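Long-range contact in peptidase M3B, oligoendopeptidase F (Enterococcus faecium, PDB 2QR4), which probably cleaves short peptides as a zinc-dependent metallo-endopeptidase of the M3 family: residues A[46-58]-A[73-85]. Residues are numbered along the deposited sequence; the frame is centred on the assembly and turned at random.
Sequences VYRQTEVIYVYAH and LYARASSLFSKVS
F81 and Y54 stack on each other, offset, at the middle of an antiparallel helical hairpin: the short segments 46-58 and 73-85 of helices 33-63 and 68-87 run with axes 8.6 Å apart at their closest and N-to-C directions 152° apart. Each ring is a knob in a hole of the partner helix, F81 among Y47, T50, E51 and Y54, and Y54 among Y74, A77, S78 and F81. The ring planes of Y54 and F81 differ by 24°. With CG anti to its backbone N (chi1 -164°), F81 extends across to 46-58, where the methyl of T50 meets the ring in its plane, CG2 to CD1 3.4 Å. One face of the phenyl ring looks at Y54, and S85 OG sits over the centre of the other. Y54 takes S78 OG at its edge, 3.5 Å from CE1; that hydroxyl is bonded to Y74 O. Farther along, Y74 lies alongside H58, both side chains pointing the same way, with the rings turned steeply against each other. The phenol oxygen of Y74 is hydrogen-bonded to D151 of helix 143-160, which ties this end of the aromatic row to a third helix. Next to the aromatic row, where the helices come close, small side chains meet: A57 CB lies 3.7 Å from A77 CB. I53 and L80 continue this apolar layer, and helix 4-18 packs on I53 through L15. At the other end V84 meets V46 and T50. There the T50 hydroxyl turns back to bond V46 O, while V84 CG2 rests 3.4 Å from T50 OG1.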
loop_
_atom_site.group_PDB
_atom_site.type_symbol
_atom_site.label_atom_id
_atom_site.label_comp_id
_atom_site.label_asym_id
_atom_site.label_seq_id
_atom_site.Cartn_x
_atom_site.Cartn_y
_atom_site.Cartn_z
ATOM N N VAL A 46 -22.024 12.249 -15.165
ATOM C CA VAL A 46 -21.208 12.639 -14.021
ATOM C C VAL A 46 -19.992 11.740 -13.942
ATOM O O VAL A 46 -18.867 12.204 -13.746
ATOM C CB VAL A 46 -22.008 12.579 -12.700
ATOM C CG1 VAL A 46 -21.108 12.707 -11.542
ATOM C CG2 VAL A 46 -22.982 13.717 -12.657
ATOM N N TYR A 47 -20.227 10.449 -14.131
ATOM C CA TYR A 47 -19.192 9.451 -13.943
ATOM C C TYR A 47 -18.086 9.638 -14.970
ATOM O O TYR A 47 -16.907 9.693 -14.621
ATOM C CB TYR A 47 -19.794 8.044 -13.999
ATOM C CG TYR A 47 -18.837 6.934 -13.672
ATOM C CD1 TYR A 47 -18.627 6.528 -12.357
ATOM C CD2 TYR A 47 -18.147 6.279 -14.680
ATOM C CE1 TYR A 47 -17.746 5.492 -12.061
ATOM C CE2 TYR A 47 -17.268 5.262 -14.401
ATOM C CZ TYR A 47 -17.067 4.868 -13.093
ATOM O OH TYR A 47 -16.185 3.840 -12.842
ATOM N N ARG A 48 -18.467 9.786 -16.232
ATOM C CA ARG A 48 -17.477 9.956 -17.281
ATOM C C ARG A 48 -16.698 11.260 -17.213
ATOM O O ARG A 48 -15.515 11.288 -17.541
ATOM C CB ARG A 48 -18.099 9.734 -18.659
ATOM C CG ARG A 48 -18.491 8.254 -18.862
ATOM C CD ARG A 48 -18.898 7.935 -20.292
ATOM N NE ARG A 48 -19.517 6.613 -20.413
ATOM C CZ ARG A 48 -20.078 6.155 -21.531
ATOM N NH1 ARG A 48 -20.100 6.918 -22.615
ATOM N NH2 ARG A 48 -20.622 4.943 -21.568
ATOM N N GLN A 49 -17.337 12.341 -16.783
ATOM C CA GLN A 49 -16.604 13.597 -16.612
ATOM C C GLN A 49 -15.544 13.496 -15.518
ATOM O O GLN A 49 -14.529 14.187 -15.559
ATOM C CB GLN A 49 -17.551 14.742 -16.290
ATOM C CG GLN A 49 -18.178 15.352 -17.528
ATOM C CD GLN A 49 -19.533 15.983 -17.249
ATOM O OE1 GLN A 49 -19.804 16.476 -16.139
ATOM N NE2 GLN A 49 -20.399 15.972 -18.266
ATOM N N THR A 50 -15.793 12.635 -14.537
ATOM C CA THR A 50 -14.876 12.448 -13.435
ATOM C C THR A 50 -13.744 11.511 -13.834
ATOM O O THR A 50 -12.607 11.677 -13.393
ATOM C CB THR A 50 -15.617 11.893 -12.216
ATOM O OG1 THR A 50 -16.664 12.806 -11.860
ATOM C CG2 THR A 50 -14.680 11.745 -11.053
ATOM N N GLU A 51 -14.062 10.538 -14.680
ATOM C CA GLU A 51 -13.084 9.581 -15.154
ATOM C C GLU A 51 -12.013 10.316 -15.962
ATOM O O GLU A 51 -10.817 10.060 -15.802
ATOM C CB GLU A 51 -13.769 8.501 -15.991
ATOM C CG GLU A 51 -12.900 7.300 -16.338
ATOM C CD GLU A 51 -13.687 5.992 -16.346
ATOM O OE1 GLU A 51 -14.927 6.029 -16.512
ATOM O OE2 GLU A 51 -13.066 4.924 -16.173
ATOM N N VAL A 52 -12.460 11.253 -16.793
ATOM C CA VAL A 52 -11.585 12.067 -17.637
ATOM C C VAL A 52 -10.569 12.848 -16.813
ATOM O O VAL A 52 -9.381 12.793 -17.072
ATOM C CB VAL A 52 -12.421 13.039 -18.518
ATOM C CG1 VAL A 52 -11.584 14.211 -19.000
ATOM C CG2 VAL A 52 -13.052 12.293 -19.700
ATOM N N ILE A 53 -11.052 13.575 -15.814
ATOM C CA ILE A 53 -10.198 14.273 -14.864
ATOM C C ILE A 53 -9.263 13.311 -14.126
ATOM O O ILE A 53 -8.079 13.582 -13.962
ATOM C CB ILE A 53 -11.060 15.006 -13.827
ATOM C CG1 ILE A 53 -11.953 16.040 -14.516
ATOM C CG2 ILE A 53 -10.207 15.657 -12.745
ATOM C CD1 ILE A 53 -12.972 16.630 -13.572
ATOM N N TYR A 54 -9.789 12.184 -13.669
ATOM C CA TYR A 54 -8.935 11.211 -13.006
ATOM C C TYR A 54 -7.780 10.723 -13.910
ATOM O O TYR A 54 -6.597 10.887 -13.579
ATOM C CB TYR A 54 -9.747 10.029 -12.505
ATOM C CG TYR A 54 -8.879 8.958 -11.903
ATOM C CD1 TYR A 54 -8.519 9.002 -10.555
ATOM C CD2 TYR A 54 -8.410 7.900 -12.682
ATOM C CE1 TYR A 54 -7.737 8.014 -10.000
ATOM C CE2 TYR A 54 -7.613 6.916 -12.135
ATOM C CZ TYR A 54 -7.277 6.983 -10.794
ATOM O OH TYR A 54 -6.480 6.008 -10.253
ATOM N N VAL A 55 -8.136 10.119 -15.040
ATOM C CA VAL A 55 -7.164 9.631 -16.010
ATOM C C VAL A 55 -6.103 10.691 -16.329
ATOM O O VAL A 55 -4.906 10.395 -16.372
ATOM C CB VAL A 55 -7.870 9.163 -17.303
ATOM C CG1 VAL A 55 -6.917 9.180 -18.497
ATOM C CG2 VAL A 55 -8.481 7.786 -17.092
ATOM N N TYR A 56 -6.536 11.929 -16.514
ATOM C CA TYR A 56 -5.610 13.012 -16.817
ATOM C C TYR A 56 -4.612 13.279 -15.694
ATOM O O TYR A 56 -3.412 13.437 -15.940
ATOM C CB TYR A 56 -6.361 14.304 -17.117
ATOM C CG TYR A 56 -5.437 15.481 -17.325
ATOM C CD1 TYR A 56 -4.531 15.494 -18.387
ATOM C CD2 TYR A 56 -5.455 16.575 -16.462
ATOM C CE1 TYR A 56 -3.675 16.571 -18.591
ATOM C CE2 TYR A 56 -4.607 17.664 -16.661
ATOM C CZ TYR A 56 -3.717 17.653 -17.728
ATOM O OH TYR A 56 -2.863 18.716 -17.938
ATOM N N ALA A 57 -5.112 13.355 -14.467
ATOM C CA ALA A 57 -4.257 13.651 -13.334
ATOM C C ALA A 57 -3.292 12.495 -13.074
ATOM O O ALA A 57 -2.144 12.706 -12.690
ATOM C CB ALA A 57 -5.093 13.926 -12.111
ATOM N N HIS A 58 -3.775 11.277 -13.294
ATOM C CA HIS A 58 -2.971 10.086 -13.107
ATOM C C HIS A 58 -1.823 10.139 -14.103
ATOM O O HIS A 58 -0.665 9.923 -13.743
ATOM C CB HIS A 58 -3.833 8.848 -13.328
ATOM C CG HIS A 58 -3.170 7.558 -12.974
ATOM N ND1 HIS A 58 -3.622 6.749 -11.953
ATOM C CD2 HIS A 58 -2.109 6.921 -13.519
ATOM C CE1 HIS A 58 -2.857 5.675 -11.875
ATOM N NE2 HIS A 58 -1.935 5.753 -12.818
ATOM N N LEU A 73 -2.512 17.201 -7.308
ATOM C CA LEU A 73 -3.580 17.169 -8.299
ATOM C C LEU A 73 -4.168 15.763 -8.363
ATOM O O LEU A 73 -5.388 15.582 -8.332
ATOM C CB LEU A 73 -3.031 17.581 -9.657
ATOM C CG LEU A 73 -3.858 18.484 -10.564
ATOM C CD1 LEU A 73 -4.904 17.685 -11.319
ATOM C CD2 LEU A 73 -4.497 19.594 -9.761
ATOM N N TYR A 74 -3.285 14.768 -8.407
ATOM C CA TYR A 74 -3.695 13.372 -8.503
ATOM C C TYR A 74 -4.469 12.917 -7.256
ATOM O O TYR A 74 -5.475 12.222 -7.351
ATOM C CB TYR A 74 -2.474 12.482 -8.769
ATOM C CG TYR A 74 -2.776 11.003 -8.811
ATOM C CD1 TYR A 74 -3.811 10.501 -9.601
ATOM C CD2 TYR A 74 -2.014 10.097 -8.077
ATOM C CE1 TYR A 74 -4.098 9.143 -9.631
ATOM C CE2 TYR A 74 -2.291 8.737 -8.107
ATOM C CZ TYR A 74 -3.331 8.266 -8.881
ATOM O OH TYR A 74 -3.593 6.919 -8.917
ATOM N N ALA A 75 -4.004 13.327 -6.087
ATOM C CA ALA A 75 -4.719 13.057 -4.850
ATOM C C ALA A 75 -6.110 13.703 -4.855
ATOM O O ALA A 75 -7.096 13.047 -4.559
ATOM C CB ALA A 75 -3.901 13.551 -3.660
ATOM N N ARG A 76 -6.204 14.983 -5.208
ATOM C CA ARG A 76 -7.521 15.623 -5.246
ATOM C C ARG A 76 -8.437 14.908 -6.236
ATOM O O ARG A 76 -9.624 14.725 -5.967
ATOM C CB ARG A 76 -7.425 17.130 -5.555
ATOM C CG ARG A 76 -6.749 17.924 -4.449
ATOM C CD ARG A 76 -6.834 19.431 -4.643
ATOM N NE ARG A 76 -6.831 20.129 -3.349
ATOM C CZ ARG A 76 -5.780 20.751 -2.804
ATOM N NH1 ARG A 76 -5.910 21.344 -1.620
ATOM N NH2 ARG A 76 -4.599 20.789 -3.428
ATOM N N ALA A 77 -7.884 14.460 -7.359
ATOM C CA ALA A 77 -8.696 13.783 -8.376
ATOM C C ALA A 77 -9.113 12.390 -7.946
ATOM O O ALA A 77 -10.200 11.931 -8.306
ATOM C CB ALA A 77 -7.982 13.745 -9.735
ATOM N N SER A 78 -8.270 11.720 -7.162
ATOM C CA SER A 78 -8.656 10.411 -6.623
ATOM C C SER A 78 -9.802 10.529 -5.633
ATOM O O SER A 78 -10.748 9.749 -5.701
ATOM C CB SER A 78 -7.476 9.664 -6.000
ATOM O OG SER A 78 -6.496 9.417 -6.993
ATOM N N SER A 79 -9.732 11.506 -4.727
ATOM C CA SER A 79 -10.822 11.711 -3.767
ATOM C C SER A 79 -12.134 11.982 -4.487
ATOM O O SER A 79 -13.150 11.416 -4.130
ATOM C CB SER A 79 -10.531 12.868 -2.809
ATOM O OG SER A 79 -9.337 12.643 -2.115
ATOM N N LEU A 80 -12.095 12.848 -5.499
ATOM C CA LEU A 80 -13.284 13.203 -6.286
ATOM C C LEU A 80 -13.857 11.951 -6.928
ATOM O O LEU A 80 -15.061 11.731 -6.890
ATOM C CB LEU A 80 -12.914 14.176 -7.407
ATOM C CG LEU A 80 -13.841 15.301 -7.899
ATOM C CD1 LEU A 80 -13.738 15.383 -9.393
ATOM C CD2 LEU A 80 -15.284 15.144 -7.474
ATOM N N PHE A 81 -12.983 11.136 -7.516
ATOM C CA PHE A 81 -13.408 9.921 -8.209
ATOM C C PHE A 81 -14.127 8.957 -7.270
ATOM O O PHE A 81 -15.228 8.495 -7.573
ATOM C CB PHE A 81 -12.221 9.224 -8.861
ATOM C CG PHE A 81 -12.610 8.214 -9.893
ATOM C CD1 PHE A 81 -13.517 8.539 -10.895
ATOM C CD2 PHE A 81 -12.074 6.941 -9.871
ATOM C CE1 PHE A 81 -13.882 7.606 -11.858
ATOM C CE2 PHE A 81 -12.431 6.002 -10.836
ATOM C CZ PHE A 81 -13.330 6.334 -11.830
ATOM N N SER A 82 -13.513 8.663 -6.129
ATOM C CA SER A 82 -14.163 7.804 -5.133
ATOM C C SER A 82 -15.452 8.423 -4.610
ATOM O O SER A 82 -16.433 7.722 -4.406
ATOM C CB SER A 82 -13.222 7.434 -3.973
ATOM O OG SER A 82 -12.541 8.568 -3.480
ATOM N N LYS A 83 -15.463 9.737 -4.431
ATOM C CA LYS A 83 -16.662 10.392 -3.952
ATOM C C LYS A 83 -17.803 10.221 -4.964
ATOM O O LYS A 83 -18.931 9.885 -4.590
ATOM C CB LYS A 83 -16.412 11.871 -3.680
ATOM C CG LYS A 83 -17.651 12.570 -3.139
ATOM C CD LYS A 83 -17.374 13.980 -2.643
ATOM C CE LYS A 83 -17.435 14.994 -3.773
ATOM N NZ LYS A 83 -17.204 16.375 -3.278
ATOM N N VAL A 84 -17.493 10.438 -6.242
ATOM C CA VAL A 84 -18.452 10.272 -7.328
ATOM C C VAL A 84 -18.882 8.810 -7.498
ATOM O O VAL A 84 -20.069 8.516 -7.605
ATOM C CB VAL A 84 -17.874 10.810 -8.668
ATOM C CG1 VAL A 84 -18.711 10.340 -9.841
ATOM C CG2 VAL A 84 -17.812 12.323 -8.643
ATOM N N SER A 85 -17.912 7.903 -7.525
ATOM C CA SER A 85 -18.188 6.479 -7.656
ATOM C C SER A 85 -19.079 6.012 -6.532
ATOM O O SER A 85 -20.022 5.257 -6.750
ATOM C CB SER A 85 -16.895 5.672 -7.630
ATOM O OG SER A 85 -16.127 5.920 -8.790
#